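Local coordinates for COPII coat assembly protein SEC16 (PDB 3MZK), which helps to initiate assembly of the COPII coat that forms transport vesicles at the endoplasmic reticulum, takes part in selecting cargo, and is involved in autophagy, at residues Trp103-Met108 against Phe301-Val306; Phe287-Gly292 against Ser317-Glu322. All coordinates share one frame; numbering follows the deposited sequence.

Interaction 1 of 2, residues Trp103-Met108 against Phe301-Val306; sequences WQLLEM and FIIGNV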
loop_
_atom_site.group_PDB
_atom_site.type_symbol
_atom_site.label_atom_id
_atom_site.label_comp_id
_atom_site.label_asym_id
_atom_site.label_seq_id
_atom_site.Cartn_x
_atom_site.Cartn_y
_atom_site.Cartn_z
ATOM N N TRP B 103 -4.594 -31.424 -16.393
ATOM C CA TRP B 103 -3.357 -32.008 -16.885
ATOM C C TRP B 103 -2.440 -30.917 -17.434
ATOM O O TRP B 103 -1.304 -30.751 -16.987
ATOM C CB TRP B 103 -3.652 -33.022 -17.993
ATOM C CG TRP B 103 -4.012 -34.388 -17.504
ATOM C CD1 TRP B 103 -5.200 -35.038 -17.676
ATOM C CD2 TRP B 103 -3.169 -35.282 -16.768
ATOM N NE1 TRP B 103 -5.149 -36.281 -17.093
ATOM C CE2 TRP B 103 -3.914 -36.454 -16.527
ATOM C CE3 TRP B 103 -1.859 -35.203 -16.290
ATOM C CZ2 TRP B 103 -3.390 -37.537 -15.828
ATOM C CZ3 TRP B 103 -1.342 -36.282 -15.596
ATOM C CH2 TRP B 103 -2.106 -37.434 -15.374
ATOM N N GLN B 104 -2.957 -30.168 -18.401
ATOM C CA GLN B 104 -2.169 -29.181 -19.123
ATOM C C GLN B 104 -1.813 -27.975 -18.263
ATOM O O GLN B 104 -0.758 -27.359 -18.449
ATOM C CB GLN B 104 -2.909 -28.748 -20.388
ATOM C CG GLN B 104 -2.995 -29.851 -21.432
ATOM C CD GLN B 104 -4.026 -29.575 -22.504
ATOM O OE1 GLN B 104 -5.064 -28.965 -22.247
ATOM N NE2 GLN B 104 -3.744 -30.027 -23.717
ATOM N N LEU B 105 -2.691 -27.637 -17.326
ATOM C CA LEU B 105 -2.434 -26.532 -16.415
ATOM C C LEU B 105 -1.226 -26.839 -15.540
ATOM O O LEU B 105 -0.315 -26.017 -15.411
ATOM C CB LEU B 105 -3.656 -26.265 -15.547
ATOM C CG LEU B 105 -3.461 -25.220 -14.450
ATOM C CD1 LEU B 105 -2.998 -23.910 -15.054
ATOM C CD2 LEU B 105 -4.746 -25.027 -13.653
ATOM N N LEU B 106 -1.222 -28.030 -14.948
ATOM C CA LEU B 106 -0.105 -28.468 -14.118
ATOM C C LEU B 106 1.195 -28.564 -14.915
ATOM O O LEU B 106 2.276 -28.279 -14.395
ATOM C CB LEU B 106 -0.428 -29.802 -13.447
ATOM C CG LEU B 106 -1.399 -29.719 -12.264
ATOM C CD1 LEU B 106 -1.823 -31.103 -11.816
ATOM C CD2 LEU B 106 -0.772 -28.952 -11.109
ATOM N N GLU B 107 1.087 -28.958 -16.180
ATOM C CA GLU B 107 2.259 -29.038 -17.042
ATOM C C GLU B 107 2.884 -27.656 -17.238
ATOM O O GLU B 107 4.094 -27.493 -17.106
ATOM C CB GLU B 107 1.904 -29.658 -18.392
ATOM C CG GLU B 107 3.115 -30.010 -19.234
ATOM C CD GLU B 107 2.743 -30.489 -20.623
ATOM O OE1 GLU B 107 1.662 -30.101 -21.119
ATOM O OE2 GLU B 107 3.533 -31.255 -21.217
ATOM N N MET B 108 2.055 -26.661 -17.544
ATOM C CA MET B 108 2.533 -25.286 -17.680
ATOM C C MET B 108 3.286 -24.833 -16.438
ATOM O O MET B 108 4.434 -24.395 -16.520
ATOM C CB MET B 108 1.372 -24.320 -17.916
ATOM C CG MET B 108 0.689 -24.442 -19.255
ATOM S SD MET B 108 -0.547 -23.146 -19.434
ATOM C CE MET B 108 0.449 -21.706 -19.076
ATOM N N PHE B 301 -8.469 -23.113 -7.946
ATOM C CA PHE B 301 -7.567 -23.148 -6.792
ATOM C C PHE B 301 -6.118 -23.341 -7.223
ATOM O O PHE B 301 -5.204 -22.731 -6.657
ATOM C CB PHE B 301 -7.970 -24.255 -5.808
ATOM C CG PHE B 301 -9.293 -24.021 -5.137
ATOM C CD1 PHE B 301 -9.772 -22.734 -4.945
ATOM C CD2 PHE B 301 -10.063 -25.091 -4.704
ATOM C CE1 PHE B 301 -10.998 -22.516 -4.322
ATOM C CE2 PHE B 301 -11.292 -24.881 -4.081
ATOM C CZ PHE B 301 -11.759 -23.592 -3.888
ATOM N N ILE B 302 -5.918 -24.197 -8.221
ATOM C CA ILE B 302 -4.596 -24.425 -8.796
ATOM C C ILE B 302 -4.020 -23.140 -9.397
ATOM O O ILE B 302 -2.885 -22.750 -9.099
ATOM C CB ILE B 302 -4.651 -25.509 -9.882
ATOM C CG1 ILE B 302 -4.944 -26.870 -9.250
ATOM C CG2 ILE B 302 -3.348 -25.557 -10.657
ATOM C CD1 ILE B 302 -5.406 -27.927 -10.237
ATOM N N ILE B 303 -4.806 -22.482 -10.242
ATOM C CA ILE B 303 -4.384 -21.220 -10.836
ATOM C C ILE B 303 -4.059 -20.207 -9.749
ATOM O O ILE B 303 -3.104 -19.442 -9.867
ATOM C CB ILE B 303 -5.466 -20.637 -11.754
ATOM C CG1 ILE B 303 -5.776 -21.603 -12.894
ATOM C CG2 ILE B 303 -5.025 -19.299 -12.312
ATOM C CD1 ILE B 303 -6.966 -21.187 -13.724
ATOM N N GLY B 304 -4.859 -20.207 -8.688
ATOM C CA GLY B 304 -4.679 -19.270 -7.596
ATOM C C GLY B 304 -3.556 -19.661 -6.660
ATOM O O GLY B 304 -3.257 -18.949 -5.705
ATOM N N ASN B 305 -2.928 -20.797 -6.944
ATOM C CA ASN B 305 -1.889 -21.349 -6.077
ATOM C C ASN B 305 -2.336 -21.555 -4.635
ATOM O O ASN B 305 -1.556 -21.356 -3.704
ATOM C CB ASN B 305 -0.622 -20.496 -6.115
ATOM C CG ASN B 305 0.382 -21.006 -7.120
ATOM O OD1 ASN B 305 0.012 -21.551 -8.157
ATOM N ND2 ASN B 305 1.664 -20.852 -6.810
ATOM N N VAL B 306 -3.589 -21.956 -4.454
ATOM C CA VAL B 306 -4.104 -22.214 -3.117
ATOM C C VAL B 306 -3.479 -23.484 -2.555
ATOM O O VAL B 306 -3.403 -24.501 -3.238
ATOM C CB VAL B 306 -5.632 -22.358 -3.128
ATOM C CG1 VAL B 306 -6.128 -22.814 -1.765
ATOM C CG2 VAL B 306 -6.288 -21.047 -3.545
#

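Interaction 2 of 2, residues Phe287-Gly292 against Ser317-Glu322; sequences FLTKKG and SDVIFE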
loop_
_atom_site.group_PDB
_atom_site.type_symbol
_atom_site.label_atom_id
_atom_site.label_comp_id
_atom_site.label_asym_id
_atom_site.label_seq_id
_atom_site.Cartn_x
_atom_site.Cartn_y
_atom_site.Cartn_z
ATOM N N PHE B 287 -18.099 -21.259 -4.994
ATOM C CA PHE B 287 -19.384 -21.383 -5.663
ATOM C C PHE B 287 -19.477 -22.689 -6.444
ATOM O O PHE B 287 -20.464 -23.414 -6.341
ATOM C CB PHE B 287 -19.603 -20.194 -6.598
ATOM C CG PHE B 287 -20.683 -20.410 -7.613
ATOM C CD1 PHE B 287 -22.012 -20.230 -7.276
ATOM C CD2 PHE B 287 -20.369 -20.783 -8.909
ATOM C CE1 PHE B 287 -23.007 -20.425 -8.212
ATOM C CE2 PHE B 287 -21.359 -20.980 -9.848
ATOM C CZ PHE B 287 -22.680 -20.800 -9.500
ATOM N N LEU B 288 -18.441 -22.982 -7.223
ATOM C CA LEU B 288 -18.426 -24.168 -8.072
ATOM C C LEU B 288 -18.504 -25.449 -7.255
ATOM O O LEU B 288 -19.158 -26.412 -7.656
ATOM C CB LEU B 288 -17.175 -24.185 -8.957
ATOM C CG LEU B 288 -17.165 -23.104 -10.037
ATOM C CD1 LEU B 288 -15.816 -23.047 -10.752
ATOM C CD2 LEU B 288 -18.305 -23.338 -11.017
ATOM N N THR B 289 -17.828 -25.455 -6.112
ATOM C CA THR B 289 -17.872 -26.587 -5.199
ATOM C C THR B 289 -19.307 -26.876 -4.778
ATOM O O THR B 289 -19.795 -27.995 -4.928
ATOM C CB THR B 289 -17.016 -26.331 -3.956
ATOM O OG1 THR B 289 -15.641 -26.220 -4.343
ATOM C CG2 THR B 289 -17.162 -27.469 -2.981
ATOM N N LYS B 290 -19.984 -25.858 -4.264
ATOM C CA LYS B 290 -21.387 -25.989 -3.899
ATOM C C LYS B 290 -22.211 -26.559 -5.049
ATOM O O LYS B 290 -22.993 -27.482 -4.861
ATOM C CB LYS B 290 -21.961 -24.638 -3.466
ATOM C CG LYS B 290 -21.274 -24.031 -2.259
ATOM C CD LYS B 290 -21.320 -24.980 -1.082
ATOM C CE LYS B 290 -20.649 -24.386 0.140
ATOM N NZ LYS B 290 -20.826 -25.271 1.327
ATOM N N LYS B 291 -22.039 -26.008 -6.242
ATOM C CA LYS B 291 -22.831 -26.454 -7.384
ATOM C C LYS B 291 -22.359 -27.815 -7.910
ATOM O O LYS B 291 -22.686 -28.203 -9.034
ATOM C CB LYS B 291 -22.838 -25.398 -8.496
ATOM N N GLY B 292 -21.586 -28.524 -7.089
ATOM C CA GLY B 292 -21.168 -29.882 -7.395
ATOM C C GLY B 292 -19.947 -30.063 -8.285
ATOM O O GLY B 292 -19.467 -31.184 -8.465
ATOM N N SER B 317 -16.207 -19.336 4.914
ATOM C CA SER B 317 -16.654 -20.541 4.228
ATOM C C SER B 317 -16.108 -21.807 4.875
ATOM O O SER B 317 -15.099 -21.778 5.577
ATOM C CB SER B 317 -16.255 -20.497 2.753
ATOM O OG SER B 317 -16.628 -21.696 2.099
ATOM N N ASP B 318 -16.783 -22.922 4.627
ATOM C CA ASP B 318 -16.342 -24.204 5.155
ATOM C C ASP B 318 -15.632 -25.032 4.090
ATOM O O ASP B 318 -15.108 -26.107 4.381
ATOM C CB ASP B 318 -17.528 -24.986 5.718
ATOM C CG ASP B 318 -18.648 -25.152 4.713
ATOM O OD1 ASP B 318 -19.757 -25.558 5.117
ATOM O OD2 ASP B 318 -18.424 -24.868 3.519
ATOM N N VAL B 319 -15.614 -24.527 2.859
ATOM C CA VAL B 319 -15.011 -25.244 1.740
ATOM C C VAL B 319 -13.531 -25.541 1.974
ATOM O O VAL B 319 -12.788 -24.695 2.466
ATOM C CB VAL B 319 -15.207 -24.476 0.418
ATOM C CG1 VAL B 319 -14.196 -24.930 -0.628
ATOM C CG2 VAL B 319 -16.636 -24.652 -0.084
ATOM N N ILE B 320 -13.116 -26.754 1.622
ATOM C CA ILE B 320 -11.741 -27.198 1.833
ATOM C C ILE B 320 -11.074 -27.618 0.516
ATOM O O ILE B 320 -11.690 -28.285 -0.310
ATOM C CB ILE B 320 -11.703 -28.372 2.843
ATOM C CG1 ILE B 320 -12.194 -27.902 4.213
ATOM C CG2 ILE B 320 -10.305 -28.970 2.953
ATOM C CD1 ILE B 320 -12.222 -28.995 5.261
ATOM N N PHE B 321 -9.822 -27.214 0.315
ATOM C CA PHE B 321 -9.051 -27.695 -0.826
ATOM C C PHE B 321 -8.142 -28.810 -0.346
ATOM O O PHE B 321 -6.978 -28.573 -0.021
ATOM C CB PHE B 321 -8.208 -26.580 -1.439
ATOM C CG PHE B 321 -7.586 -26.942 -2.762
ATOM C CD1 PHE B 321 -6.411 -26.325 -3.187
ATOM C CD2 PHE B 321 -8.185 -27.881 -3.590
ATOM C CE1 PHE B 321 -5.837 -26.650 -4.408
ATOM C CE2 PHE B 321 -7.621 -28.217 -4.812
ATOM C CZ PHE B 321 -6.445 -27.605 -5.224
ATOM N N GLU B 322 -8.688 -30.025 -0.314
ATOM C CA GLU B 322 -8.035 -31.185 0.292
ATOM C C GLU B 322 -7.227 -31.973 -0.740
ATOM O O GLU B 322 -6.152 -32.496 -0.437
ATOM C CB GLU B 322 -9.099 -32.082 0.942
ATOM C CG GLU B 322 -8.586 -33.126 1.926
ATOM C CD GLU B 322 -9.714 -33.962 2.535
ATOM O OE1 GLU B 322 -10.895 -33.718 2.200
ATOM O OE2 GLU B 322 -9.420 -34.869 3.347
#

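Interaction 1 of 2, residues Trp103-Met108 against Phe301-Val306
L105 and I302 meet methyl to methyl, and the whole contact between helix 101-111 and the last turn of helix 294-303 is apolar. CD2 of L105 lies 3.3 Å from CG2 of I302 and 3.7 Å from CG1 of I303, so one leucine methyl touches both isoleucines. L105 reaches across because its CG stands anti to the backbone N (chi1 174°). L105 and I302 lie alongside one another, pointing opposite ways, while I303 runs across the leucine roughly at right angles. L106 joins from the next position on helix 101-111: its CD2 comes within 4.3 Å of CG2 of I302, the same methyl that L105 touches. All four side chains are buried, and no hydrogen bond crosses between the segments.

The polar groups work at the end of helix 294-303. There the chain turns off in a Schellman motif, with N305 at positive phi, its N bonded to O of I302 (2.9 Å) and N of V306 bonded to O of F301 (2.8 Å). OD1 of N305 takes a hydrogen bond from K109 NZ, a polar tie back to helix 101-111.

Neighbouring helices complete the packing: W335, Y339 and I342 of helix 330-344 pack on L106, and W116 of helix 116-123 packs on I303. This is packing between sequence-distant helices in the helical domain of Sec16, consistent with the ACE1 (ancestral coatomer element) fold.

Interaction 2 of 2, residues Phe287-Gly292 against Ser317-Glu322
OD2 of D318 receives NZ of K290 at 3.3 Å, a rather long hydrogen bond that is also the salt bridge of this contact. The oxygen uses its syn lone pair, on the side of OD1, which itself stays 3.9 Å from NZ. Both residues are exposed, so this is a surface ion pair at the margin of the contact. The lysine gets there by a bend at chi2 (-57°), after which the chain runs extended to its amine.

Beneath the ion pair, the contact is apolar and centres on V319, which is buried. Its CG2 meets CE of K290 at 4.0 Å and CG2 of T289 at 4.1 Å, so the last methylene of the lysine also packs on the valine. T289 and V319 lie alongside each other, pointing opposite ways. The hydroxyl of T289 turns back into its own helix and hydrogen-bonds to O of G285, while I286, one turn before K290, also packs on V319.

The loop has its own brace: OG of S317 accepts a nearly straight bond from N of V319 (3.1 Å, 170°), which makes an ST turn around D318. Backbone bonding between V319 and V313 ties it to an earlier part of the same loop. Across the contact, helix 275-290 ends in a Schellman motif with G292 as C-prime residue, N of G292 bonded to O of T289 and N of L293 to O of L288. The arrangement is a helix C-terminus covered by an inter-helix loop, in the part of Sec16 assigned to the Sec23-binding family, whose helical architecture is consistent with the ACE1 fold.

The two contacts lie about 17 Å apart, centre to centre, in the helical part of the chain, with interaction 1 the more deeply buried. Their segments alternate along the sequence: 103-108, 287-292, 301-306, 317-322. Helices 275-290 and 294-303 are consecutive, and the loop that follows the second returns over the end of the first. F321 makes the closest connection, its CE1 lying 3.5 Å from both CB of F301 and O of V306, and the ring of F301 also reaches V319. Helix 101-111, from the Sec16 mid-region, packs into the same helical body as the later helices. This is a central helical piece of a longer coat-assembly protein, its architecture consistent with the ACE1 fold of coat proteins.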